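Local coordinates for lipolytic enzyme, G-D-S-L family (Bacteroides thetaiotaomicron, PDB 7BR2), which metabolises the drug diltiazem as a gut microbial serine esterase of the SGNH (GDSL) hydrolase family, at residues V23-S28 with L83-G88; I29-R34 with V54-I59; K315-D320 with K444-K449; Q321-W326 with A338-T343. All coordinates share one frame; numbering follows the deposited sequence.

Contact 1 of 4, residues V23-S28 with L83-G88; sequences VFLGNS and LMVTFG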
loop_
_atom_site.group_PDB
_atom_site.type_symbol
_atom_site.label_atom_id
_atom_site.label_comp_id
_atom_site.label_asym_id
_atom_site.label_seq_id
_atom_site.Cartn_x
_atom_site.Cartn_y
_atom_site.Cartn_z
ATOM N N VAL A 23 -0.377 6.129 -10.601
ATOM C CA VAL A 23 -1.425 5.162 -10.916
ATOM C C VAL A 23 -0.833 3.765 -10.834
ATOM O O VAL A 23 0.192 3.481 -11.470
ATOM C CB VAL A 23 -2.023 5.413 -12.308
ATOM C CG1 VAL A 23 -3.101 4.373 -12.608
ATOM C CG2 VAL A 23 -2.579 6.841 -12.424
ATOM N N PHE A 24 -1.490 2.883 -10.062
ATOM C CA PHE A 24 -1.070 1.487 -9.898
ATOM C C PHE A 24 -1.968 0.597 -10.747
ATOM O O PHE A 24 -3.080 0.255 -10.338
ATOM C CB PHE A 24 -1.141 1.073 -8.432
ATOM C CG PHE A 24 -0.066 1.673 -7.583
ATOM C CD1 PHE A 24 -0.233 2.925 -7.013
ATOM C CD2 PHE A 24 1.116 0.983 -7.349
ATOM C CE1 PHE A 24 0.768 3.495 -6.218
ATOM C CE2 PHE A 24 2.109 1.529 -6.560
ATOM C CZ PHE A 24 1.939 2.795 -5.994
ATOM N N LEU A 25 -1.475 0.203 -11.916
ATOM C CA LEU A 25 -2.248 -0.629 -12.824
ATOM C C LEU A 25 -2.092 -2.105 -12.455
ATOM O O LEU A 25 -0.964 -2.606 -12.325
ATOM C CB LEU A 25 -1.794 -0.374 -14.263
ATOM C CG LEU A 25 -2.153 -1.397 -15.343
ATOM C CD1 LEU A 25 -3.653 -1.551 -15.463
ATOM C CD2 LEU A 25 -1.567 -0.935 -16.654
ATOM N N GLY A 26 -3.209 -2.811 -12.293
ATOM C CA GLY A 26 -3.055 -4.193 -11.872
ATOM C C GLY A 26 -4.319 -5.008 -12.017
ATOM O O GLY A 26 -5.269 -4.612 -12.697
ATOM N N ASN A 27 -4.312 -6.176 -11.363
ATOM C CA ASN A 27 -5.473 -7.058 -11.403
ATOM C C ASN A 27 -6.234 -7.030 -10.084
ATOM O O ASN A 27 -6.341 -5.967 -9.452
ATOM C CB ASN A 27 -5.062 -8.496 -11.763
ATOM C CG ASN A 27 -3.968 -9.060 -10.858
ATOM O OD1 ASN A 27 -3.791 -8.622 -9.711
ATOM N ND2 ASN A 27 -3.245 -10.060 -11.371
ATOM N N SER A 28 -6.791 -8.177 -9.661
ATOM C CA SER A 28 -7.620 -8.156 -8.461
ATOM C C SER A 28 -6.809 -7.837 -7.223
ATOM O O SER A 28 -7.349 -7.279 -6.264
ATOM C CB SER A 28 -8.356 -9.476 -8.252
ATOM O OG SER A 28 -7.494 -10.584 -8.410
ATOM N N LEU A 83 3.526 5.710 -13.450
ATOM C CA LEU A 83 2.647 4.576 -13.732
ATOM C C LEU A 83 3.351 3.292 -13.312
ATOM O O LEU A 83 4.432 2.979 -13.822
ATOM C CB LEU A 83 2.274 4.517 -15.218
ATOM C CG LEU A 83 1.443 3.319 -15.713
ATOM C CD1 LEU A 83 0.090 3.283 -15.051
ATOM C CD2 LEU A 83 1.287 3.331 -17.220
ATOM N N MET A 84 2.772 2.585 -12.347
ATOM C CA MET A 84 3.249 1.271 -11.945
ATOM C C MET A 84 2.424 0.198 -12.648
ATOM O O MET A 84 1.203 0.316 -12.748
ATOM C CB MET A 84 3.172 1.112 -10.426
ATOM C CG MET A 84 4.358 1.717 -9.669
ATOM S SD MET A 84 4.606 3.505 -9.883
ATOM C CE MET A 84 3.089 4.178 -9.198
ATOM N N VAL A 85 3.099 -0.834 -13.158
ATOM C CA VAL A 85 2.478 -1.870 -13.983
ATOM C C VAL A 85 2.798 -3.235 -13.378
ATOM O O VAL A 85 3.971 -3.591 -13.231
ATOM C CB VAL A 85 2.950 -1.792 -15.447
ATOM C CG1 VAL A 85 2.275 -2.851 -16.304
ATOM C CG2 VAL A 85 2.721 -0.391 -16.025
ATOM N N THR A 86 1.760 -3.975 -12.982
ATOM C CA THR A 86 1.902 -5.314 -12.418
ATOM C C THR A 86 0.834 -6.234 -12.999
ATOM O O THR A 86 -0.313 -5.819 -13.200
ATOM C CB THR A 86 1.807 -5.301 -10.889
ATOM O OG1 THR A 86 2.119 -6.609 -10.388
ATOM C CG2 THR A 86 0.404 -4.890 -10.414
ATOM N N PHE A 87 1.221 -7.471 -13.294
ATOM C CA PHE A 87 0.316 -8.441 -13.900
ATOM C C PHE A 87 0.973 -9.809 -13.816
ATOM O O PHE A 87 2.129 -9.942 -13.401
ATOM C CB PHE A 87 -0.014 -8.095 -15.359
ATOM C CG PHE A 87 1.157 -8.220 -16.291
ATOM C CD1 PHE A 87 2.197 -7.307 -16.242
ATOM C CD2 PHE A 87 1.226 -9.261 -17.204
ATOM C CE1 PHE A 87 3.279 -7.430 -17.092
ATOM C CE2 PHE A 87 2.298 -9.386 -18.054
ATOM C CZ PHE A 87 3.329 -8.469 -18.001
ATOM N N GLY A 88 0.223 -10.839 -14.201
ATOM C CA GLY A 88 0.766 -12.180 -14.291
ATOM C C GLY A 88 0.022 -13.211 -13.468
ATOM O O GLY A 88 0.074 -14.398 -13.791
HETATM O O HOH W 1 -2.616 -10.941 -13.786
#
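Strands 23-26 and 83-85 run parallel, their axes 4.8 Å apart at closest and 20° from each other. Three backbone bonds join them: Met84 N to Val23 O, Leu25 N to Met84 O at 2.8 Å, and Thr86 N to Leu25 O. Phe24 and Met84 lie side by side on one face of the sheet. The Met84 chain bends at chi2 (60°) and chi3 (62°), which folds its CE back over one face of the Phe24 ring, 3.8 Å from the ring centroid. CE makes a CH-pi contact; SD, 5.0 Å from the centroid of the Phe24 ring, adds a Met-aromatic one. With an alanine in place of Phe24, the Met84 methyl would probably lose its aromatic face and a gap would open beside it. The other face carries Val23, Leu25, Leu83 and Val85. There Leu83 CD1 reaches Val23 CB at 4.1 Å and also touches Leu25 CB. Past the strand, Thr86 CG2 rests 3.3 Å from Leu25 O. Asn27 ND2 and Gly88 N both donate to one water, while Asn27 OD1 caps Ile29 N. These are central strands of the parallel sheet of an SGNH hydrolase. Just past the first comes Ser28, probably the nucleophile, its OG hydrogen-bonded to His207.

Contact 2 of 4, residues I29-R34 with V54-I59; sequences ITDGGR and VFNGGI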
loop_
_atom_site.group_PDB
_atom_site.type_symbol
_atom_site.label_atom_id
_atom_site.label_comp_id
_atom_site.label_asym_id
_atom_site.label_seq_id
_atom_site.Cartn_x
_atom_site.Cartn_y
_atom_site.Cartn_z
ATOM N N ILE A 29 -5.530 -8.200 -7.203
ATOM C CA ILE A 29 -4.708 -7.864 -6.045
ATOM C C ILE A 29 -4.658 -6.350 -5.861
ATOM O O ILE A 29 -4.809 -5.836 -4.745
ATOM C CB ILE A 29 -3.309 -8.488 -6.202
ATOM C CG1 ILE A 29 -3.451 -10.018 -6.213
ATOM C CG2 ILE A 29 -2.383 -7.997 -5.099
ATOM C CD1 ILE A 29 -2.308 -10.760 -6.876
ATOM N N THR A 30 -4.519 -5.619 -6.972
ATOM C CA THR A 30 -4.592 -4.161 -6.961
ATOM C C THR A 30 -6.024 -3.676 -6.753
ATOM O O THR A 30 -6.283 -2.807 -5.911
ATOM C CB THR A 30 -4.048 -3.628 -8.282
ATOM O OG1 THR A 30 -2.689 -4.046 -8.436
ATOM C CG2 THR A 30 -4.161 -2.107 -8.353
ATOM N N ASP A 31 -6.961 -4.223 -7.526
ATOM C CA ASP A 31 -8.347 -3.765 -7.514
ATOM C C ASP A 31 -8.939 -3.811 -6.111
ATOM O O ASP A 31 -9.386 -2.790 -5.575
ATOM C CB ASP A 31 -9.153 -4.623 -8.496
ATOM C CG ASP A 31 -10.609 -4.182 -8.634
ATOM O OD1 ASP A 31 -11.019 -3.183 -8.013
ATOM O OD2 ASP A 31 -11.324 -4.823 -9.436
ATOM N N GLY A 32 -8.917 -4.983 -5.485
ATOM C CA GLY A 32 -9.520 -5.146 -4.187
ATOM C C GLY A 32 -8.582 -4.974 -3.016
ATOM O O GLY A 32 -9.020 -5.128 -1.870
ATOM N N GLY A 33 -7.304 -4.660 -3.249
ATOM C CA GLY A 33 -6.332 -4.571 -2.180
ATOM C C GLY A 33 -5.987 -3.144 -1.764
ATOM O O GLY A 33 -6.398 -2.161 -2.372
ATOM N N ARG A 34 -5.153 -3.050 -0.722
ATOM C CA ARG A 34 -4.878 -1.771 -0.083
ATOM C C ARG A 34 -3.417 -1.339 -0.126
ATOM O O ARG A 34 -3.090 -0.282 0.426
ATOM C CB ARG A 34 -5.343 -1.810 1.379
ATOM C CG ARG A 34 -6.858 -1.663 1.585
ATOM C CD ARG A 34 -7.176 -1.793 3.059
ATOM N NE ARG A 34 -8.594 -1.655 3.395
ATOM C CZ ARG A 34 -9.513 -2.614 3.252
ATOM N NH1 ARG A 34 -9.199 -3.797 2.735
ATOM N NH2 ARG A 34 -10.763 -2.378 3.617
ATOM N N VAL A 54 -2.591 9.154 -5.389
ATOM C CA VAL A 54 -2.466 7.761 -5.790
ATOM C C VAL A 54 -3.803 7.286 -6.356
ATOM O O VAL A 54 -4.869 7.674 -5.864
ATOM C CB VAL A 54 -2.012 6.913 -4.590
ATOM C CG1 VAL A 54 -1.958 5.432 -4.941
ATOM C CG2 VAL A 54 -0.651 7.414 -4.132
ATOM N N PHE A 55 -3.742 6.455 -7.396
ATOM C CA PHE A 55 -4.922 5.921 -8.068
ATOM C C PHE A 55 -4.842 4.408 -8.098
ATOM O O PHE A 55 -3.819 3.835 -8.496
ATOM C CB PHE A 55 -5.047 6.457 -9.504
ATOM C CG PHE A 55 -5.238 7.945 -9.580
ATOM C CD1 PHE A 55 -4.139 8.805 -9.515
ATOM C CD2 PHE A 55 -6.506 8.494 -9.711
ATOM C CE1 PHE A 55 -4.306 10.184 -9.578
ATOM C CE2 PHE A 55 -6.681 9.873 -9.781
ATOM C CZ PHE A 55 -5.575 10.718 -9.714
ATOM N N ASN A 56 -5.912 3.771 -7.658
ATOM C CA ASN A 56 -6.137 2.355 -7.903
ATOM C C ASN A 56 -6.516 2.143 -9.374
ATOM O O ASN A 56 -7.548 2.644 -9.830
ATOM C CB ASN A 56 -7.249 1.886 -6.969
ATOM C CG ASN A 56 -7.553 0.403 -7.085
ATOM O OD1 ASN A 56 -7.126 -0.272 -8.026
ATOM N ND2 ASN A 56 -8.342 -0.102 -6.132
ATOM N N GLY A 57 -5.693 1.415 -10.134
ATOM C CA GLY A 57 -6.050 1.079 -11.502
ATOM C C GLY A 57 -6.090 -0.424 -11.688
ATOM O O GLY A 57 -5.615 -0.967 -12.688
ATOM N N GLY A 58 -6.603 -1.116 -10.679
ATOM C CA GLY A 58 -6.779 -2.553 -10.741
ATOM C C GLY A 58 -8.208 -2.873 -11.147
ATOM O O GLY A 58 -9.134 -2.143 -10.804
ATOM N N ILE A 59 -8.363 -3.957 -11.910
ATOM C CA ILE A 59 -9.655 -4.575 -12.180
ATOM C C ILE A 59 -9.497 -6.080 -12.006
ATOM O O ILE A 59 -8.616 -6.689 -12.620
ATOM C CB ILE A 59 -10.165 -4.242 -13.596
ATOM C CG1 ILE A 59 -10.397 -2.733 -13.745
ATOM C CG2 ILE A 59 -11.428 -5.015 -13.902
ATOM C CD1 ILE A 59 -11.133 -2.354 -14.993
#
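Asp31 lies against the backbone of Gly58 and Ile59, where helix 28-32 meets the end of strand 53-58. Its CB sits 3.3 Å from Gly58 C. CG comes next, 3.3 Å from Gly58 O. CG is anti to the backbone N (chi1 -176°), which brings the carboxylate beside Gly58 O and Ile59 CA. OD2 then reaches Ile59 CA at 3.2 Å and accepts a hydrogen bond from Gly60 N. OD1 turns to Arg364 of helix 344-377 and forms a salt bridge.

Thr30 covers the neighbouring part of the strand. Its CG2 touches Gly58 N and Asn56 OD1, both at 3.5 Å, and its OG1 is hydrogen-bonded to Tyr35 OH. Gly58 has no side chain here, and a CB would clash with Asp31 N and Thr30 CB. The helix can therefore lie directly on the strand backbone.

The Asn56 amide uses one end across the contact and the other within its own segment. ND2 donates to Asp31 O at 2.9 Å, with the acceptor in the amide plane. OD1 accepts from Gly58 N at 2.8 Å, which makes an Asx turn. The two bonds fix the rotation of the amide.

Every residue that touches here is buried, so the polar groups need partners inside the protein. Each oxygen of the Asp31 carboxylate has one. The Arg364 salt bridge would be expected to stabilise its negative charge. The chemistry thus implies a polar joint: the Asn56 amide ties the helix that begins at Ser28 to the edge strand, and the Asp31 carboxylate ties it to Gly60 just beyond and to helix 344-377.

Contact 3 of 4, residues K315-D320 with K444-K449; sequences KLLIDD and KIVLRK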
loop_
_atom_site.group_PDB
_atom_site.type_symbol
_atom_site.label_atom_id
_atom_site.label_comp_id
_atom_site.label_asym_id
_atom_site.label_seq_id
_atom_site.Cartn_x
_atom_site.Cartn_y
_atom_site.Cartn_z
ATOM N N LYS A 315 7.059 8.168 34.422
ATOM C CA LYS A 315 5.820 8.081 33.676
ATOM C C LYS A 315 5.893 9.088 32.544
ATOM O O LYS A 315 6.207 10.267 32.773
ATOM C CB LYS A 315 4.613 8.352 34.558
ATOM C CG LYS A 315 3.319 8.048 33.854
ATOM C CD LYS A 315 2.132 8.263 34.760
ATOM C CE LYS A 315 2.472 9.015 36.029
ATOM N NZ LYS A 315 1.507 8.656 37.112
ATOM N N LEU A 316 5.683 8.595 31.327
ATOM C CA LEU A 316 5.693 9.423 30.134
ATOM C C LEU A 316 4.290 9.950 29.890
ATOM O O LEU A 316 3.340 9.166 29.795
ATOM C CB LEU A 316 6.170 8.631 28.921
ATOM C CG LEU A 316 5.939 9.358 27.594
ATOM C CD1 LEU A 316 6.703 10.678 27.536
ATOM C CD2 LEU A 316 6.301 8.464 26.431
ATOM N N LEU A 317 4.165 11.271 29.802
ATOM C CA LEU A 317 2.939 11.931 29.394
ATOM C C LEU A 317 3.232 12.827 28.199
ATOM O O LEU A 317 4.296 13.443 28.121
ATOM C CB LEU A 317 2.340 12.766 30.529
ATOM C CG LEU A 317 1.922 12.074 31.828
ATOM C CD1 LEU A 317 3.037 12.160 32.833
ATOM C CD2 LEU A 317 0.668 12.712 32.383
ATOM N N ILE A 318 2.311 12.870 27.246
ATOM C CA ILE A 318 2.422 13.783 26.118
ATOM C C ILE A 318 1.120 14.557 26.059
ATOM O O ILE A 318 0.040 13.951 26.002
ATOM C CB ILE A 318 2.693 13.050 24.798
ATOM C CG1 ILE A 318 3.967 12.206 24.924
ATOM C CG2 ILE A 318 2.827 14.066 23.648
ATOM C CD1 ILE A 318 4.476 11.618 23.623
ATOM N N ASP A 319 1.213 15.886 26.104
ATOM C CA ASP A 319 0.032 16.744 26.184
ATOM C C ASP A 319 -0.903 16.299 27.310
ATOM O O ASP A 319 -2.127 16.288 27.165
ATOM C CB ASP A 319 -0.703 16.804 24.842
ATOM C CG ASP A 319 -0.104 17.831 23.903
ATOM O OD1 ASP A 319 0.873 18.496 24.306
ATOM O OD2 ASP A 319 -0.619 17.977 22.772
ATOM N N ASP A 320 -0.301 15.841 28.409
ATOM C CA ASP A 320 -0.975 15.435 29.645
ATOM C C ASP A 320 -1.747 14.123 29.521
ATOM O O ASP A 320 -2.627 13.841 30.349
ATOM C CB ASP A 320 -1.892 16.542 30.189
ATOM C CG ASP A 320 -2.132 16.411 31.701
ATOM O OD1 ASP A 320 -1.166 16.125 32.440
ATOM O OD2 ASP A 320 -3.280 16.600 32.158
ATOM N N LYS A 444 3.668 18.689 24.149
ATOM C CA LYS A 444 4.309 18.872 25.445
ATOM C C LYS A 444 4.641 17.509 26.044
ATOM O O LYS A 444 3.745 16.781 26.478
ATOM C CB LYS A 444 3.372 19.663 26.348
ATOM C CG LYS A 444 3.762 19.709 27.793
ATOM C CD LYS A 444 4.861 20.677 28.114
ATOM C CE LYS A 444 5.267 20.489 29.583
ATOM N NZ LYS A 444 4.083 20.392 30.534
ATOM N N ILE A 445 5.928 17.168 26.082
ATOM C CA ILE A 445 6.386 15.879 26.590
ATOM C C ILE A 445 6.863 16.054 28.026
ATOM O O ILE A 445 7.632 16.976 28.325
ATOM C CB ILE A 445 7.492 15.299 25.696
ATOM C CG1 ILE A 445 6.937 15.088 24.278
ATOM C CG2 ILE A 445 8.036 14.019 26.301
ATOM C CD1 ILE A 445 7.876 14.378 23.316
ATOM N N VAL A 446 6.424 15.158 28.911
ATOM C CA VAL A 446 6.723 15.215 30.336
ATOM C C VAL A 446 7.169 13.834 30.786
ATOM O O VAL A 446 6.523 12.829 30.461
ATOM C CB VAL A 446 5.495 15.657 31.156
ATOM C CG1 VAL A 446 5.720 15.400 32.636
ATOM C CG2 VAL A 446 5.139 17.106 30.882
ATOM N N LEU A 447 8.271 13.784 31.532
ATOM C CA LEU A 447 8.704 12.584 32.230
ATOM C C LEU A 447 8.626 12.907 33.711
ATOM O O LEU A 447 9.432 13.697 34.228
ATOM C CB LEU A 447 10.109 12.155 31.811
ATOM C CG LEU A 447 10.140 11.605 30.379
ATOM C CD1 LEU A 447 11.520 11.715 29.781
ATOM C CD2 LEU A 447 9.623 10.184 30.294
ATOM N N ARG A 448 7.645 12.308 34.370
ATOM C CA ARG A 448 7.346 12.563 35.769
ATOM C C ARG A 448 7.917 11.395 36.563
ATOM O O ARG A 448 7.587 10.242 36.277
ATOM C CB ARG A 448 5.831 12.653 35.966
ATOM C CG ARG A 448 5.370 12.739 37.404
ATOM C CD ARG A 448 3.841 12.700 37.510
ATOM N NE ARG A 448 3.137 13.714 36.723
ATOM C CZ ARG A 448 1.832 13.674 36.460
ATOM N NH1 ARG A 448 1.097 12.659 36.899
ATOM N NH2 ARG A 448 1.260 14.635 35.744
ATOM N N LYS A 449 8.782 11.659 37.532
ATOM C CA LYS A 449 9.321 10.483 38.190
ATOM C C LYS A 449 8.341 10.013 39.256
ATOM O O LYS A 449 7.622 10.810 39.868
ATOM C CB LYS A 449 10.718 10.734 38.753
ATOM C CG LYS A 449 11.124 9.834 39.894
ATOM C CD LYS A 449 12.642 9.708 39.891
ATOM C CE LYS A 449 13.236 9.589 41.269
ATOM N NZ LYS A 449 14.502 8.813 41.199
HETATM O O HOH W 2 2.426 16.295 29.042
#
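Lys315 and Arg448 open a run of backbone hydrogen bonds between strand segments 315-318 and 444-449, which are antiparallel at 163°. Lys315 N gives to Arg448 O at 2.8 Å, and Arg448 N returns a bond to Lys315 O. Leu317 and Val446 form the next hydrogen-bonded pair. Beyond them Asp319 N donates to Lys444 O at 2.7 Å. A side chain closes this end: Lys444 N donates to Asp319 OD1 at 2.8 Å, from above the carboxylate plane, and Asp319 OD2 makes a salt bridge with Arg443. One water links Asp320 N to Lys444 O.

Apolar contacts fill the face of Leu316, Ile318, Ile445 and Leu447. Leu316 CD1 meets Ile445 CG2 at 3.8 Å, and Leu447 CD2 lies against Leu316 CB. Ile318 and Ile445 stand side by side.

Charged groups gather on the other face. Leu317 CD1 lies over the centre of the Arg448 guanidinium, 4.0 Å above its plane. The Arg448 chain bends at chi3 (-55°), which brings the group over this leucine. Lys315 NZ is 4.0 Å from Arg448 NH1, a pair of like charges. Asp320 OD1, 4.4 Å from Arg448 NH2 and too far for a salt bridge, may partly offset this.

Strand 443-449 is the middle of a five-stranded antiparallel sheet, with 313-318 between it and edge strand 321-327.

Contact 4 of 4, residues Q321-W326 with A338-T343; sequences QEIGTW and AAESKT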
loop_
_atom_site.group_PDB
_atom_site.type_symbol
_atom_site.label_atom_id
_atom_site.label_comp_id
_atom_site.label_asym_id
_atom_site.label_seq_id
_atom_site.Cartn_x
_atom_site.Cartn_y
_atom_site.Cartn_z
ATOM N N GLN A 321 -1.433 13.293 28.530
ATOM C CA GLN A 321 -2.024 11.966 28.418
ATOM C C GLN A 321 -0.975 10.930 28.792
ATOM O O GLN A 321 0.107 10.886 28.194
ATOM C CB GLN A 321 -2.559 11.688 27.016
ATOM C CG GLN A 321 -4.082 11.480 26.971
ATOM C CD GLN A 321 -4.557 10.195 27.682
ATOM O OE1 GLN A 321 -3.986 9.099 27.525
ATOM N NE2 GLN A 321 -5.626 10.339 28.478
ATOM N N GLU A 322 -1.304 10.093 29.766
ATOM C CA GLU A 322 -0.380 9.064 30.194
ATOM C C GLU A 322 -0.173 8.055 29.076
ATOM O O GLU A 322 -1.128 7.500 28.537
ATOM C CB GLU A 322 -0.910 8.390 31.460
ATOM C CG GLU A 322 -0.083 7.209 31.921
ATOM C CD GLU A 322 -0.390 6.798 33.355
ATOM O OE1 GLU A 322 -1.172 7.503 34.042
ATOM O OE2 GLU A 322 0.173 5.775 33.802
ATOM N N ILE A 323 1.086 7.812 28.741
ATOM C CA ILE A 323 1.449 6.864 27.705
ATOM C C ILE A 323 1.859 5.522 28.300
ATOM O O ILE A 323 1.454 4.467 27.806
ATOM C CB ILE A 323 2.586 7.456 26.846
ATOM C CG1 ILE A 323 2.245 8.886 26.412
ATOM C CG2 ILE A 323 2.919 6.536 25.690
ATOM C CD1 ILE A 323 0.986 8.994 25.541
ATOM N N GLY A 324 2.657 5.561 29.361
ATOM C CA GLY A 324 3.137 4.364 30.019
ATOM C C GLY A 324 4.221 4.718 31.017
ATOM O O GLY A 324 4.526 5.895 31.268
ATOM N N THR A 325 4.806 3.674 31.588
ATOM C CA THR A 325 5.867 3.836 32.569
ATOM C C THR A 325 7.092 3.053 32.127
ATOM O O THR A 325 6.987 1.904 31.681
ATOM C CB THR A 325 5.400 3.394 33.961
ATOM O OG1 THR A 325 4.307 4.224 34.374
ATOM C CG2 THR A 325 6.521 3.529 34.976
ATOM N N TRP A 326 8.252 3.694 32.235
ATOM C CA TRP A 326 9.511 3.095 31.831
ATOM C C TRP A 326 10.559 3.360 32.904
ATOM O O TRP A 326 10.508 4.369 33.615
ATOM C CB TRP A 326 10.015 3.665 30.495
ATOM C CG TRP A 326 9.340 3.160 29.235
ATOM C CD1 TRP A 326 9.764 2.145 28.422
ATOM C CD2 TRP A 326 8.140 3.670 28.639
ATOM N NE1 TRP A 326 8.900 1.989 27.364
ATOM C CE2 TRP A 326 7.894 2.911 27.476
ATOM C CE3 TRP A 326 7.245 4.689 28.980
ATOM C CZ2 TRP A 326 6.794 3.144 26.656
ATOM C CZ3 TRP A 326 6.157 4.917 28.165
ATOM C CH2 TRP A 326 5.939 4.150 27.018
ATOM N N ALA A 338 6.367 5.749 18.118
ATOM C CA ALA A 338 5.472 5.256 17.073
ATOM C C ALA A 338 4.803 3.921 17.406
ATOM O O ALA A 338 3.881 3.522 16.684
ATOM C CB ALA A 338 6.230 5.123 15.759
ATOM N N ALA A 339 5.242 3.213 18.448
ATOM C CA ALA A 339 4.576 1.998 18.901
ATOM C C ALA A 339 3.619 2.253 20.060
ATOM O O ALA A 339 2.988 1.312 20.557
ATOM C CB ALA A 339 5.609 0.939 19.307
ATOM N N GLU A 340 3.480 3.500 20.490
ATOM C CA GLU A 340 2.643 3.858 21.631
ATOM C C GLU A 340 1.380 4.523 21.082
ATOM O O GLU A 340 1.379 5.723 20.789
ATOM C CB GLU A 340 3.409 4.778 22.579
ATOM C CG GLU A 340 4.718 4.183 23.072
ATOM C CD GLU A 340 4.508 2.880 23.822
ATOM O OE1 GLU A 340 3.459 2.741 24.488
ATOM O OE2 GLU A 340 5.389 1.995 23.744
ATOM N N SER A 341 0.309 3.740 20.932
ATOM C CA SER A 341 -0.904 4.243 20.289
ATOM C C SER A 341 -1.588 5.345 21.091
ATOM O O SER A 341 -2.506 5.993 20.576
ATOM C CB SER A 341 -1.876 3.086 20.040
ATOM O OG SER A 341 -2.593 2.792 21.226
ATOM N N LYS A 342 -1.178 5.570 22.331
ATOM C CA LYS A 342 -1.828 6.585 23.143
ATOM C C LYS A 342 -1.290 7.995 22.919
ATOM O O LYS A 342 -1.869 8.939 23.466
ATOM C CB LYS A 342 -1.706 6.219 24.616
ATOM C CG LYS A 342 -2.459 4.963 25.003
ATOM C CD LYS A 342 -2.199 4.655 26.470
ATOM C CE LYS A 342 -2.749 3.306 26.902
ATOM N NZ LYS A 342 -3.593 3.409 28.135
ATOM N N THR A 343 -0.213 8.174 22.151
ATOM C CA THR A 343 0.304 9.525 21.961
ATOM C C THR A 343 -0.682 10.345 21.135
ATOM O O THR A 343 -1.419 9.797 20.304
ATOM C CB THR A 343 1.674 9.541 21.279
ATOM O OG1 THR A 343 1.548 9.298 19.875
ATOM C CG2 THR A 343 2.608 8.495 21.904
HETATM O O HOH W 3 2.934 1.786 26.887
#
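Glu340 is the first residue of segment 338-343 to meet strand 321-327. Its CB packs on Ile323 CG2 at 3.6 Å. The chain bends at chi2 (-60°), which swings the carboxylate round to the Trp326 indole. The acid comes in at the edge of the ring, near its plane, and OE2 lies 3.4 Å from Trp326 CZ2. The ring and carboxylate planes stand 86° apart, nearly perpendicular. OE1 takes a hydrogen bond from a water at 2.6 Å, and the same water donates to Ile323 O. Cutting Glu340 back to an alanine would probably leave this water with one acceptor fewer and the Trp326 ring edge without its carboxylate neighbour.

From Glu340 the chain makes a type I beta turn that ends at Thr343, closed by the bond from Thr343 N to Glu340 O. The loop holding the turn joins strand 335-336 to the long helix 344-377, and it packs against the edge strand of the five-stranded antiparallel sheet.

Lys342 comes back to the strand with both its backbone and its side chain. Its O lies 3.5 Å from Ile323 CD1, and its CB touches the same methyl. Further out, Lys342 CD runs past Glu322 O at 3.7 Å.

Thr343 completes the seat of the isoleucine. Its CG2 is 4.0 Å from Ile323 CD1, so that this methyl rests against both Lys342 and Thr343. The polar end of Thr343 serves the next element of the chain: Thr343 is the N-cap of helix 344-377, its OG1 hydrogen-bonded to Tyr346 N.

Overall arrangement
The four contacts form two pairs well apart in the fold, contact 1 on the opposite side of the chain's centre from contacts 3 and 4. Contacts 1 and 2 have centres 8 Å apart and both reach the parallel sheet, where Phe24 O lies 2.9 Å from Gly57 N, a probable hydrogen bond. Contact 1 holds Ser28, the probable catalytic serine, which with His207 and Asp204 fits a Ser-His-Asp triad; contact 2 begins with the next residue. Contacts 3 and 4 have centres 9 Å apart and both reach the antiparallel sheet. Contacts 1 and 3 are about 46 Å apart between centres. Helix 344-377 spans the gap: it starts beside contact 4 and supplies Arg364 to contact 2.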